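Local coordinates for hypothetic aldehyde deformylating oxygenase (Sulfolobus tokodaii, PDB 5V4T), which binds iron in a ferritin-like helical fold and probably works as an oxidoreductase with aldehyde deformylating oxygenase activity, at residues Glu111-Thr116 with Glu168-Ala173; Arg105-Thr110 with Leu153-Asp158; Lys164-Leu169 with Glu200-Arg205; Ile176-Lys181 with Tyr189-Leu194. All blocks are in the same frame, centred on the assembly; numbering follows the deposited sequence.

Contact 1: residues Glu111-Thr116 with Glu168-Ala173; sequences EGVLAT and ELFPLA. With FE (Fe (III) ion), chain C.
One of the iron-bearing helices of this ferritin-like bundle, helix 98-128, turns Val113 and Leu114 to helix 159-179, where they meet Phe170 and Ala173. Leu114 does most of the touching: its branch point CG stands 3.8 Å from CB of Ala173, and the two methyls spread round that CB, with CD2 passing on to lie 3.5 Å from the backbone O of Ala173. Because its CG is anti to the carbonyl carbon (chi1 -73°), the isobutyl end swings nearer to the partner helix than its CB alone would suggest. An alanine in place of Leu114 lacks CG and both methyls, and is likely to leave a gap beside CB of Ala173. Alongside, CG1 of Val113 comes up to the rim of the Phe170 ring, near its plane, at 4.1 Å from CE1. The same short piece of helix sends Glu111 the other way, its extended chain delivering OE2 to the iron(III) ion at 1.9 Å; a water, Glu57, Glu145 and His148 also bind the metal. A wider pi-type turn runs through 111-115, a feature well known in the metal-bearing helices of ferritin-like diiron oxygenases.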
loop_
_atom_site.group_PDB
_atom_site.type_symbol
_atom_site.label_atom_id
_atom_site.label_comp_id
_atom_site.label_asym_id
_atom_site.label_seq_id
_atom_site.Cartn_x
_atom_site.Cartn_y
_atom_site.Cartn_z
ATOM N N GLU A 111 2.838 -2.435 3.190
ATOM C CA GLU A 111 3.093 -1.105 3.712
ATOM C C GLU A 111 4.538 -0.688 3.565
ATOM O O GLU A 111 4.803 0.457 3.216
ATOM C CB GLU A 111 2.616 -0.994 5.161
ATOM C CG GLU A 111 1.135 -1.334 5.336
ATOM C CD GLU A 111 0.644 -1.207 6.784
ATOM O OE1 GLU A 111 1.260 -1.814 7.671
ATOM O OE2 GLU A 111 -0.385 -0.523 7.077
ATOM N N GLY A 112 5.495 -1.564 3.830
ATOM C CA GLY A 112 6.884 -1.171 3.943
ATOM C C GLY A 112 7.668 -1.240 2.661
ATOM O O GLY A 112 8.786 -0.734 2.630
ATOM N N VAL A 113 7.106 -1.840 1.620
ATOM C CA VAL A 113 7.772 -1.827 0.297
ATOM C C VAL A 113 6.852 -1.213 -0.769
ATOM O O VAL A 113 7.176 -0.118 -1.285
ATOM C CB VAL A 113 8.193 -3.235 -0.103
ATOM C CG1 VAL A 113 8.835 -3.134 -1.479
ATOM C CG2 VAL A 113 9.181 -3.779 0.890
ATOM N N LEU A 114 5.721 -1.816 -1.051
ATOM C CA LEU A 114 4.830 -1.358 -2.121
ATOM C C LEU A 114 4.283 0.014 -1.835
ATOM O O LEU A 114 4.386 0.890 -2.684
ATOM C CB LEU A 114 3.689 -2.330 -2.348
ATOM C CG LEU A 114 4.149 -3.579 -3.029
ATOM C CD1 LEU A 114 3.080 -4.600 -2.786
ATOM C CD2 LEU A 114 4.293 -3.239 -4.538
ATOM N N ALA A 115 3.691 0.204 -0.672
ATOM C CA ALA A 115 3.069 1.512 -0.348
ATOM C C ALA A 115 4.112 2.591 -0.305
ATOM O O ALA A 115 3.844 3.722 -0.725
ATOM C CB ALA A 115 2.275 1.482 0.949
ATOM N N THR A 116 5.317 2.296 0.220
ATOM C CA THR A 116 6.388 3.240 0.281
ATOM C C THR A 116 6.711 3.808 -1.106
ATOM O O THR A 116 6.808 5.035 -1.301
ATOM C CB THR A 116 7.661 2.617 0.950
ATOM O OG1 THR A 116 7.305 2.111 2.251
ATOM C CG2 THR A 116 8.756 3.642 1.032
ATOM N N GLU A 168 10.084 -14.420 0.291
ATOM C CA GLU A 168 9.181 -15.181 -0.559
ATOM C C GLU A 168 8.178 -14.347 -1.261
ATOM O O GLU A 168 7.836 -14.615 -2.394
ATOM C CB GLU A 168 8.490 -16.293 0.263
ATOM C CG GLU A 168 9.543 -17.312 0.679
ATOM C CD GLU A 168 9.031 -18.356 1.648
ATOM O OE1 GLU A 168 7.815 -18.299 1.984
ATOM O OE2 GLU A 168 9.892 -19.171 2.093
ATOM N N LEU A 169 7.755 -13.262 -0.609
ATOM C CA LEU A 169 6.683 -12.449 -1.116
ATOM C C LEU A 169 7.173 -11.239 -1.915
ATOM O O LEU A 169 6.429 -10.706 -2.727
ATOM C CB LEU A 169 5.851 -11.935 0.048
ATOM C CG LEU A 169 5.026 -13.009 0.777
ATOM C CD1 LEU A 169 4.649 -12.481 2.139
ATOM C CD2 LEU A 169 3.812 -13.294 -0.056
ATOM N N PHE A 170 8.430 -10.926 -1.779
ATOM C CA PHE A 170 8.956 -9.791 -2.501
ATOM C C PHE A 170 8.761 -9.907 -4.041
ATOM O O PHE A 170 8.440 -8.916 -4.671
ATOM C CB PHE A 170 10.426 -9.592 -2.144
ATOM C CG PHE A 170 11.063 -8.410 -2.814
ATOM C CD1 PHE A 170 10.819 -7.129 -2.347
ATOM C CD2 PHE A 170 11.936 -8.577 -3.879
ATOM C CE1 PHE A 170 11.358 -6.019 -2.993
ATOM C CE2 PHE A 170 12.513 -7.466 -4.473
ATOM C CZ PHE A 170 12.191 -6.206 -4.048
ATOM N N PRO A 171 8.947 -11.072 -4.644
ATOM C CA PRO A 171 8.807 -11.099 -6.110
ATOM C C PRO A 171 7.419 -10.728 -6.569
ATOM O O PRO A 171 7.279 -10.134 -7.617
ATOM C CB PRO A 171 9.116 -12.571 -6.470
ATOM C CG PRO A 171 10.024 -13.016 -5.377
ATOM C CD PRO A 171 9.564 -12.292 -4.132
ATOM N N LEU A 172 6.389 -11.038 -5.780
ATOM C CA LEU A 172 5.027 -10.651 -6.124
ATOM C C LEU A 172 4.903 -9.135 -6.112
ATOM O O LEU A 172 4.297 -8.521 -7.002
ATOM C CB LEU A 172 4.042 -11.333 -5.159
ATOM C CG LEU A 172 2.577 -11.153 -5.461
ATOM C CD1 LEU A 172 2.235 -11.795 -6.790
ATOM C CD2 LEU A 172 1.740 -11.734 -4.371
ATOM N N ALA A 173 5.499 -8.505 -5.114
ATOM C CA ALA A 173 5.551 -7.058 -5.061
ATOM C C ALA A 173 6.181 -6.451 -6.298
ATOM O O ALA A 173 5.648 -5.488 -6.867
ATOM C CB ALA A 173 6.277 -6.572 -3.804
HETATM FE FE FE C . -1.141 1.184 6.578
HETATM O O HOH W 1 -1.655 0.683 4.637
#

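Contact 2: residues Arg105-Thr110 with Leu153-Asp158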
loop_
_atom_site.group_PDB
_atom_site.type_symbol
_atom_site.label_atom_id
_atom_site.label_comp_id
_atom_site.label_asym_id
_atom_site.label_seq_id
_atom_site.Cartn_x
_atom_site.Cartn_y
_atom_site.Cartn_z
ATOM N N ARG A 105 3.294 -10.108 5.189
ATOM C CA ARG A 105 2.640 -9.805 3.927
ATOM C C ARG A 105 2.144 -8.374 3.876
ATOM O O ARG A 105 2.344 -7.676 2.851
ATOM C CB ARG A 105 1.467 -10.743 3.627
ATOM C CG ARG A 105 0.722 -10.390 2.344
ATOM C CD ARG A 105 -0.496 -11.250 2.094
ATOM N NE ARG A 105 -0.110 -12.626 1.845
ATOM C CZ ARG A 105 0.098 -13.199 0.659
ATOM N NH1 ARG A 105 0.005 -12.537 -0.449
ATOM N NH2 ARG A 105 0.489 -14.501 0.622
ATOM N N PHE A 106 1.545 -7.933 4.984
ATOM C CA PHE A 106 0.919 -6.598 4.983
ATOM C C PHE A 106 1.891 -5.563 5.506
ATOM O O PHE A 106 2.381 -4.701 4.699
ATOM C CB PHE A 106 -0.373 -6.559 5.796
ATOM C CG PHE A 106 -1.118 -5.279 5.574
ATOM C CD1 PHE A 106 -1.763 -5.025 4.361
ATOM C CD2 PHE A 106 -1.159 -4.321 6.560
ATOM C CE1 PHE A 106 -2.383 -3.817 4.130
ATOM C CE2 PHE A 106 -1.808 -3.110 6.332
ATOM C CZ PHE A 106 -2.410 -2.859 5.115
ATOM N N HIS A 107 2.296 -5.605 6.772
ATOM C CA HIS A 107 3.109 -4.506 7.241
ATOM C C HIS A 107 4.423 -4.365 6.484
ATOM O O HIS A 107 4.873 -3.260 6.182
ATOM C CB HIS A 107 3.312 -4.574 8.731
ATOM C CG HIS A 107 2.024 -4.593 9.501
ATOM N ND1 HIS A 107 1.156 -5.668 9.527
ATOM C CD2 HIS A 107 1.421 -3.619 10.216
ATOM C CE1 HIS A 107 0.100 -5.374 10.259
ATOM N NE2 HIS A 107 0.243 -4.135 10.702
ATOM N N MET A 108 5.157 -5.468 6.325
ATOM C CA MET A 108 6.473 -5.357 5.690
ATOM C C MET A 108 6.393 -5.173 4.188
ATOM O O MET A 108 6.966 -4.236 3.697
ATOM C CB MET A 108 7.358 -6.605 5.995
ATOM C CG MET A 108 7.643 -6.805 7.474
ATOM S SD MET A 108 8.560 -5.487 8.301
ATOM C CE MET A 108 7.243 -4.660 9.223
ATOM N N ILE A 109 5.711 -6.059 3.480
ATOM C CA ILE A 109 5.738 -6.025 2.030
ATOM C C ILE A 109 4.765 -4.945 1.503
ATOM O O ILE A 109 5.058 -4.203 0.593
ATOM C CB ILE A 109 5.457 -7.427 1.433
ATOM C CG1 ILE A 109 6.664 -8.361 1.578
ATOM C CG2 ILE A 109 4.949 -7.372 0.006
ATOM C CD1 ILE A 109 7.841 -8.030 0.669
ATOM N N THR A 110 3.562 -4.947 2.020
ATOM C CA THR A 110 2.531 -4.067 1.434
ATOM C C THR A 110 2.749 -2.658 1.886
ATOM O O THR A 110 2.829 -1.752 1.048
ATOM C CB THR A 110 1.102 -4.542 1.748
ATOM O OG1 THR A 110 0.954 -5.903 1.312
ATOM C CG2 THR A 110 0.063 -3.704 1.067
ATOM N N LEU A 153 6.705 -4.442 12.901
ATOM C CA LEU A 153 7.960 -5.011 13.479
ATOM C C LEU A 153 7.714 -5.571 14.847
ATOM O O LEU A 153 8.251 -6.589 15.208
ATOM C CB LEU A 153 9.091 -3.973 13.510
ATOM C CG LEU A 153 9.641 -3.481 12.204
ATOM C CD1 LEU A 153 10.574 -2.298 12.521
ATOM C CD2 LEU A 153 10.415 -4.594 11.458
ATOM N N SER A 154 6.860 -4.925 15.630
ATOM C CA SER A 154 6.566 -5.371 16.938
ATOM C C SER A 154 5.768 -6.664 17.018
ATOM O O SER A 154 5.838 -7.352 18.054
ATOM C CB SER A 154 5.867 -4.195 17.744
ATOM O OG SER A 154 4.499 -4.250 17.580
ATOM N N LEU A 155 5.064 -7.060 15.972
ATOM C CA LEU A 155 4.282 -8.255 15.866
ATOM C C LEU A 155 5.144 -9.494 15.559
ATOM O O LEU A 155 4.668 -10.631 15.676
ATOM C CB LEU A 155 3.221 -8.166 14.776
ATOM C CG LEU A 155 2.135 -7.102 15.017
ATOM C CD1 LEU A 155 1.203 -7.037 13.797
ATOM C CD2 LEU A 155 1.395 -7.344 16.329
ATOM N N ILE A 156 6.372 -9.255 15.099
ATOM C CA ILE A 156 7.280 -10.350 14.726
ATOM C C ILE A 156 8.086 -10.830 15.912
ATOM O O ILE A 156 8.816 -10.041 16.560
ATOM C CB ILE A 156 8.206 -9.874 13.596
ATOM C CG1 ILE A 156 7.353 -9.679 12.359
ATOM C CG2 ILE A 156 9.305 -10.907 13.310
ATOM C CD1 ILE A 156 7.989 -8.782 11.312
ATOM N N GLU A 157 8.053 -12.134 16.114
ATOM C CA GLU A 157 8.934 -12.774 17.086
ATOM C C GLU A 157 9.943 -13.704 16.442
ATOM O O GLU A 157 11.118 -13.711 16.820
ATOM C CB GLU A 157 8.133 -13.600 18.087
ATOM C CG GLU A 157 6.749 -13.054 18.387
ATOM C CD GLU A 157 6.748 -12.007 19.470
ATOM O OE1 GLU A 157 7.691 -11.173 19.499
ATOM O OE2 GLU A 157 5.788 -12.031 20.291
ATOM N N ASP A 158 9.457 -14.533 15.563
ATOM C CA ASP A 158 10.348 -15.484 14.861
ATOM C C ASP A 158 11.042 -14.793 13.696
ATOM O O ASP A 158 10.493 -14.727 12.600
ATOM C CB ASP A 158 9.528 -16.637 14.373
ATOM C CG ASP A 158 10.356 -17.845 13.851
ATOM O OD1 ASP A 158 11.509 -17.697 13.430
ATOM O OD2 ASP A 158 9.743 -18.957 13.786
#
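The carbonyl oxygen of Arg105, on the turn of helix that holds His107 and Met108 against Leu153, Leu155 and Ile156, is gripped twice by Thr110. The hydroxyl OG1 of Thr110 donates to Arg105 O at 2.7 Å, with the donor tilted 27° from the carbonyl plane, while the backbone N of Thr110 adds a weak bond to the same oxygen. Joining residues five positions apart, this backbone bond belongs to a wider pi-type turn, which the side chain of Thr110 reinforces. Across the interface the contacts are packing contacts, mostly between hydrocarbon and thioether groups. Met108 is the main probe: bent at chi2 and chi3, it curls its thioether over the end of helix 132-155, so that SD lies 3.8 Å from CD2 of Leu153 and CE reaches to 3.7 Å from the backbone N of Leu153. The two side chains cross at about a right angle, and CG of Met108 rests more loosely against CD1 of Ile156. His107 is held between two hydrocarbons. CD1 of Leu155 lies over one face, 4.1 Å from CE1, and CD2 of Phe106 sits 4.0 Å above the opposite face, offset toward the rim. With an atom over each face and NE2 bonded to OE1 of Gln53, the imidazole is probably limited in how far it can turn. The amide NE2 of Gln53 makes a weak hydrogen bond to OE2 of Glu111. His107 is not itself a ligand; through Gln53 it is placed to steady the ligand Glu111, consistent with a second-shell role beside the iron site of a ferritin-like bundle.

Contact 3: residues Lys164-Leu169 with Glu200-Arg205; sequences KRVEEL and ELKKAR
Helices 159-179 and 191-211 run in opposite senses here, nearest at Val166 and Lys202, whose CA atoms are 7.5 Å apart. Lys202 bridges the space between them with one long side chain. Its CG stands anti to the backbone N (chi1 -177°) and the rest continues extended, a course that carries the chain obliquely past Val166 toward Glu167. Early along it, CG of Lys202 packs against CG1 of Val166 at 4.0 Å, the two side chains sliding past one another in opposite directions. Farther out, CE of Lys202 lies 4.0 Å from CG of Glu167, and there the chains cross at about a right angle. The hydrocarbon part of a lysine therefore serves as apolar cover, while its ammonium end emerges at the margin of the contact. That end is linked to Glu167 through water. NZ of Lys202 donates to one water at 2.9 Å, which passes a hydrogen on to the backbone O of Glu167. A second water accepts from the same NZ and donates to OE2 of Glu167 at 2.7 Å. With NZ and OE2 themselves 5.0 Å apart, the opposite charges do not touch, although they probably still attract each other weakly. Two solvent bridges thus connect lysine and glutamate at the exposed edge. On the inner side, Arg205 turns its guanidinium toward helix 98-128, hydrogen-bonding through NE to O of Gly112. A buried valine inside and a solvated polar rim outside are consistent with an antiparallel pair of amphipathic helices in a ferritin-like bundle.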
loop_
_atom_site.group_PDB
_atom_site.type_symbol
_atom_site.label_atom_id
_atom_site.label_comp_id
_atom_site.label_asym_id
_atom_site.label_seq_id
_atom_site.Cartn_x
_atom_site.Cartn_y
_atom_site.Cartn_z
ATOM N N LYS A 164 12.322 -14.979 5.898
ATOM C CA LYS A 164 12.005 -15.852 4.791
ATOM C C LYS A 164 10.664 -15.469 4.115
ATOM O O LYS A 164 10.563 -15.498 2.875
ATOM C CB LYS A 164 12.021 -17.319 5.230
ATOM C CG LYS A 164 13.414 -17.810 5.596
ATOM C CD LYS A 164 13.422 -19.249 6.112
ATOM C CE LYS A 164 12.345 -20.128 5.463
ATOM N NZ LYS A 164 12.649 -21.614 5.541
ATOM N N ARG A 165 9.662 -15.070 4.919
ATOM C CA ARG A 165 8.418 -14.582 4.380
ATOM C C ARG A 165 8.600 -13.379 3.484
ATOM O O ARG A 165 7.985 -13.314 2.366
ATOM C CB ARG A 165 7.424 -14.199 5.468
ATOM C CG ARG A 165 6.802 -15.361 6.208
ATOM C CD ARG A 165 5.562 -15.888 5.567
ATOM N NE ARG A 165 4.504 -14.903 5.553
ATOM C CZ ARG A 165 3.395 -15.055 4.883
ATOM N NH1 ARG A 165 3.164 -16.214 4.236
ATOM N NH2 ARG A 165 2.466 -14.131 4.912
ATOM N N VAL A 166 9.369 -12.410 3.964
ATOM C CA VAL A 166 9.641 -11.196 3.194
ATOM C C VAL A 166 10.262 -11.598 1.857
ATOM O O VAL A 166 9.874 -11.115 0.808
ATOM C CB VAL A 166 10.458 -10.154 3.973
ATOM C CG1 VAL A 166 10.830 -8.983 3.087
ATOM C CG2 VAL A 166 9.636 -9.669 5.155
ATOM N N GLU A 167 11.274 -12.455 1.930
ATOM C CA GLU A 167 11.972 -12.905 0.738
ATOM C C GLU A 167 11.019 -13.624 -0.230
ATOM O O GLU A 167 11.106 -13.470 -1.475
ATOM C CB GLU A 167 13.174 -13.759 1.139
ATOM C CG GLU A 167 14.243 -12.938 1.840
ATOM C CD GLU A 167 15.384 -13.711 2.472
ATOM O OE1 GLU A 167 15.230 -14.883 2.844
ATOM O OE2 GLU A 167 16.437 -13.083 2.675
ATOM N N GLU A 168 10.084 -14.420 0.291
ATOM C CA GLU A 168 9.181 -15.181 -0.559
ATOM C C GLU A 168 8.178 -14.347 -1.261
ATOM O O GLU A 168 7.836 -14.615 -2.394
ATOM C CB GLU A 168 8.490 -16.293 0.263
ATOM C CG GLU A 168 9.543 -17.312 0.679
ATOM C CD GLU A 168 9.031 -18.356 1.648
ATOM O OE1 GLU A 168 7.815 -18.299 1.984
ATOM O OE2 GLU A 168 9.892 -19.171 2.093
ATOM N N LEU A 169 7.755 -13.262 -0.609
ATOM C CA LEU A 169 6.683 -12.449 -1.116
ATOM C C LEU A 169 7.173 -11.239 -1.915
ATOM O O LEU A 169 6.429 -10.706 -2.727
ATOM C CB LEU A 169 5.851 -11.935 0.048
ATOM C CG LEU A 169 5.026 -13.009 0.777
ATOM C CD1 LEU A 169 4.649 -12.481 2.139
ATOM C CD2 LEU A 169 3.812 -13.294 -0.056
ATOM N N GLU A 200 16.184 -2.005 -2.145
ATOM C CA GLU A 200 16.774 -1.366 -1.006
ATOM C C GLU A 200 15.817 -1.350 0.197
ATOM O O GLU A 200 16.190 -1.534 1.326
ATOM C CB GLU A 200 17.241 0.015 -1.352
ATOM C CG GLU A 200 18.280 -0.034 -2.469
ATOM C CD GLU A 200 19.784 -0.338 -2.178
ATOM O OE1 GLU A 200 20.240 -0.992 -1.125
ATOM O OE2 GLU A 200 20.519 0.136 -3.153
ATOM N N LEU A 201 14.544 -1.112 -0.070
ATOM C CA LEU A 201 13.529 -1.197 0.993
ATOM C C LEU A 201 13.393 -2.590 1.613
ATOM O O LEU A 201 13.262 -2.728 2.806
ATOM C CB LEU A 201 12.202 -0.730 0.452
ATOM C CG LEU A 201 12.102 0.744 0.055
ATOM C CD1 LEU A 201 10.834 1.076 -0.731
ATOM C CD2 LEU A 201 12.169 1.630 1.279
ATOM N N LYS A 202 13.416 -3.593 0.791
ATOM C CA LYS A 202 13.414 -4.988 1.273
ATOM C C LYS A 202 14.581 -5.212 2.214
ATOM O O LYS A 202 14.417 -5.741 3.290
ATOM C CB LYS A 202 13.499 -5.935 0.105
ATOM C CG LYS A 202 13.442 -7.438 0.457
ATOM C CD LYS A 202 14.011 -8.258 -0.683
ATOM C CE LYS A 202 14.542 -9.562 -0.189
ATOM N NZ LYS A 202 15.212 -10.267 -1.318
ATOM N N LYS A 203 15.793 -4.827 1.803
ATOM C CA LYS A 203 16.964 -4.957 2.635
ATOM C C LYS A 203 16.839 -4.215 3.943
ATOM O O LYS A 203 17.130 -4.729 5.029
ATOM C CB LYS A 203 18.206 -4.479 1.861
ATOM C CG LYS A 203 18.556 -5.479 0.793
ATOM C CD LYS A 203 19.870 -5.144 0.122
ATOM C CE LYS A 203 20.377 -6.344 -0.661
ATOM N NZ LYS A 203 21.728 -6.065 -1.262
ATOM N N ALA A 204 16.292 -3.010 3.889
ATOM C CA ALA A 204 16.105 -2.196 5.105
ATOM C C ALA A 204 15.131 -2.855 6.080
ATOM O O ALA A 204 15.380 -2.869 7.262
ATOM C CB ALA A 204 15.552 -0.845 4.687
ATOM N N ARG A 205 14.025 -3.394 5.575
ATOM C CA ARG A 205 13.034 -4.020 6.448
ATOM C C ARG A 205 13.607 -5.269 7.052
ATOM O O ARG A 205 13.449 -5.505 8.267
ATOM C CB ARG A 205 11.717 -4.331 5.771
ATOM C CG ARG A 205 11.068 -3.138 5.031
ATOM C CD ARG A 205 10.891 -1.860 5.878
ATOM N NE ARG A 205 10.259 -0.776 5.063
ATOM C CZ ARG A 205 10.079 0.510 5.457
ATOM N NH1 ARG A 205 10.541 0.908 6.637
ATOM N NH2 ARG A 205 9.464 1.411 4.665
HETATM O O HOH W 2 13.263 -11.994 -2.487
HETATM O O HOH W 3 17.161 -11.366 0.726
#

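Contact 4: residues Ile176-Lys181 with Tyr189-Leu194; sequences IVKEGK and YSIQEL
Ile191 is wedged into the end of helix 159-179 with each of its branches facing a different partner. CD1 lies 3.7 Å from CA of Lys181 and 3.8 Å from the backbone O of Val177. Its position follows from the torsions: CG1 stands anti to the carbonyl carbon (chi1 -61°) and the ethyl arm then bends at chi2 (-76°), folding into the turn where helix 159-179 stops. The inner carbon of that arm, CG1, meets CG of Lys181 at 3.8 Å, and the methyl CG2 rests on CG of Lys178 at 4.0 Å. Both lysines lie obliquely across the isoleucine, so their aliphatic parts flank it while their amino ends lead off toward the surface; NZ of Lys181 forms a salt bridge with Glu185. Nearby, Val177 turns CG1 between CD1 of Ile191 and CB of Leu194, 4.3 Å from each, a looser fit that spans one turn of helix 191-211. An alanine at Ile191 would probably leave a gap among Val177, Lys178 and Lys181, with the last turn of helix 159-179 no longer filled by the ethyl arm. The start of helix 191-211 is fixed by Ser190, an N-cap residue whose OG accepts from the backbone N of Glu193 at 3.1 Å, with a nearly straight N-H...O angle of 163°. The contact packs together the ends of helices 159-179 and 191-211, which are joined by a connection holding the short helix 181-184, with Ile176 facing helices 80-93 and 98-128, and Leu194 reaching Ile121 on helix 98-128 and Ile184 on helix 181-184.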
loop_
_atom_site.group_PDB
_atom_site.type_symbol
_atom_site.label_atom_id
_atom_site.label_comp_id
_atom_site.label_asym_id
_atom_site.label_seq_id
_atom_site.Cartn_x
_atom_site.Cartn_y
_atom_site.Cartn_z
ATOM N N ILE A 176 3.833 -6.552 -9.248
ATOM C CA ILE A 176 2.814 -5.494 -9.226
ATOM C C ILE A 176 3.293 -4.199 -9.853
ATOM O O ILE A 176 2.557 -3.578 -10.602
ATOM C CB ILE A 176 2.324 -5.262 -7.783
ATOM C CG1 ILE A 176 1.541 -6.447 -7.284
ATOM C CG2 ILE A 176 1.461 -4.023 -7.681
ATOM C CD1 ILE A 176 1.285 -6.481 -5.789
ATOM N N VAL A 177 4.502 -3.753 -9.521
ATOM C CA VAL A 177 5.032 -2.501 -10.057
ATOM C C VAL A 177 5.315 -2.685 -11.560
ATOM O O VAL A 177 4.951 -1.820 -12.348
ATOM C CB VAL A 177 6.261 -2.067 -9.307
ATOM C CG1 VAL A 177 6.937 -0.876 -9.974
ATOM C CG2 VAL A 177 5.855 -1.753 -7.853
ATOM N N LYS A 178 5.889 -3.819 -11.949
ATOM C CA LYS A 178 6.168 -4.013 -13.402
ATOM C C LYS A 178 4.916 -4.065 -14.251
ATOM O O LYS A 178 4.915 -3.545 -15.392
ATOM C CB LYS A 178 7.015 -5.278 -13.602
ATOM C CG LYS A 178 8.413 -5.130 -13.098
ATOM C CD LYS A 178 9.298 -6.346 -13.385
ATOM C CE LYS A 178 10.714 -5.848 -13.594
ATOM N NZ LYS A 178 11.724 -6.963 -13.586
ATOM N N GLU A 179 3.835 -4.625 -13.694
ATOM C CA GLU A 179 2.541 -4.664 -14.333
ATOM C C GLU A 179 1.925 -3.286 -14.553
ATOM O O GLU A 179 1.034 -3.120 -15.416
ATOM C CB GLU A 179 1.597 -5.651 -13.587
ATOM C CG GLU A 179 2.015 -7.130 -13.759
ATOM C CD GLU A 179 1.333 -8.084 -12.780
ATOM O OE1 GLU A 179 0.407 -7.641 -12.063
ATOM O OE2 GLU A 179 1.757 -9.289 -12.691
ATOM N N GLY A 180 2.385 -2.290 -13.795
ATOM C CA GLY A 180 1.913 -0.912 -13.921
ATOM C C GLY A 180 2.748 -0.056 -14.853
ATOM O O GLY A 180 2.556 1.151 -14.953
ATOM N N LYS A 181 3.653 -0.679 -15.618
ATOM C CA LYS A 181 4.614 0.075 -16.439
ATOM C C LYS A 181 3.953 1.133 -17.309
ATOM O O LYS A 181 4.391 2.284 -17.347
ATOM C CB LYS A 181 5.383 -0.905 -17.334
ATOM C CG LYS A 181 6.428 -0.282 -18.276
ATOM C CD LYS A 181 7.054 -1.390 -19.118
ATOM C CE LYS A 181 7.752 -0.838 -20.361
ATOM N NZ LYS A 181 9.063 -0.261 -20.005
ATOM N N TYR A 189 8.777 8.199 -14.430
ATOM C CA TYR A 189 9.551 7.242 -13.609
ATOM C C TYR A 189 10.070 6.100 -14.456
ATOM O O TYR A 189 9.440 5.704 -15.419
ATOM C CB TYR A 189 8.694 6.664 -12.501
ATOM C CG TYR A 189 8.343 7.733 -11.513
ATOM C CD1 TYR A 189 9.176 7.996 -10.436
ATOM C CD2 TYR A 189 7.229 8.536 -11.672
ATOM C CE1 TYR A 189 8.926 9.026 -9.561
ATOM C CE2 TYR A 189 6.973 9.583 -10.785
ATOM C CZ TYR A 189 7.809 9.802 -9.731
ATOM O OH TYR A 189 7.536 10.864 -8.868
ATOM N N SER A 190 11.246 5.632 -14.064
ATOM C CA SER A 190 11.849 4.431 -14.607
ATOM C C SER A 190 11.415 3.224 -13.787
ATOM O O SER A 190 11.659 3.235 -12.584
ATOM C CB SER A 190 13.334 4.542 -14.496
ATOM O OG SER A 190 13.942 3.278 -14.596
ATOM N N ILE A 191 10.833 2.216 -14.414
ATOM C CA ILE A 191 10.442 0.994 -13.705
ATOM C C ILE A 191 11.680 0.339 -13.085
ATOM O O ILE A 191 11.631 -0.084 -11.915
ATOM C CB ILE A 191 9.694 -0.010 -14.575
ATOM C CG1 ILE A 191 8.391 0.594 -15.097
ATOM C CG2 ILE A 191 9.371 -1.304 -13.844
ATOM C CD1 ILE A 191 7.316 0.644 -13.996
ATOM N N GLN A 192 12.796 0.237 -13.840
ATOM C CA GLN A 192 14.013 -0.254 -13.216
ATOM C C GLN A 192 14.447 0.482 -11.950
ATOM O O GLN A 192 14.865 -0.164 -10.935
ATOM C CB GLN A 192 15.213 -0.285 -14.191
ATOM C CG GLN A 192 16.442 -1.028 -13.604
ATOM C CD GLN A 192 16.141 -2.506 -13.337
ATOM O OE1 GLN A 192 15.930 -3.281 -14.291
ATOM N NE2 GLN A 192 16.129 -2.931 -12.050
ATOM N N GLU A 193 14.395 1.797 -11.939
ATOM C CA GLU A 193 14.816 2.589 -10.767
ATOM C C GLU A 193 13.842 2.301 -9.618
ATOM O O GLU A 193 14.265 2.208 -8.505
ATOM C CB GLU A 193 14.949 4.111 -10.988
ATOM C CG GLU A 193 16.112 4.478 -11.878
ATOM C CD GLU A 193 16.295 5.986 -12.081
ATOM O OE1 GLU A 193 15.583 6.790 -11.434
ATOM O OE2 GLU A 193 17.154 6.363 -12.921
ATOM N N LEU A 194 12.579 2.144 -9.925
ATOM C CA LEU A 194 11.595 1.805 -8.868
ATOM C C LEU A 194 11.831 0.443 -8.278
ATOM O O LEU A 194 11.774 0.285 -7.066
ATOM C CB LEU A 194 10.172 1.875 -9.450
ATOM C CG LEU A 194 9.703 3.250 -9.763
ATOM C CD1 LEU A 194 8.345 3.143 -10.403
ATOM C CD2 LEU A 194 9.685 4.245 -8.609
#

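Helix 159-179 ties three of the contacts together: contact 4 at its end, and contacts 1 and 3, which share Glu168 and Leu169, nearer its middle, their centres 7 Å apart. Contacts 3 and 4 use the same two helices with their centres 18 Å apart, contact 4 nested within the loop that contact 3 closes. Leu114 of contact 1 touches Ile176 and Val177 of contact 4, and CB of Met108 in contact 2 lies 3.9 Å from CG2 of Val166 in contact 3. Contacts 1 and 2 meet the iron site on helix 98-128, with the His107 side chain about 7 Å from the metal; contact 2 also uses helix 132-155, which carries the ligands Glu145 and His148.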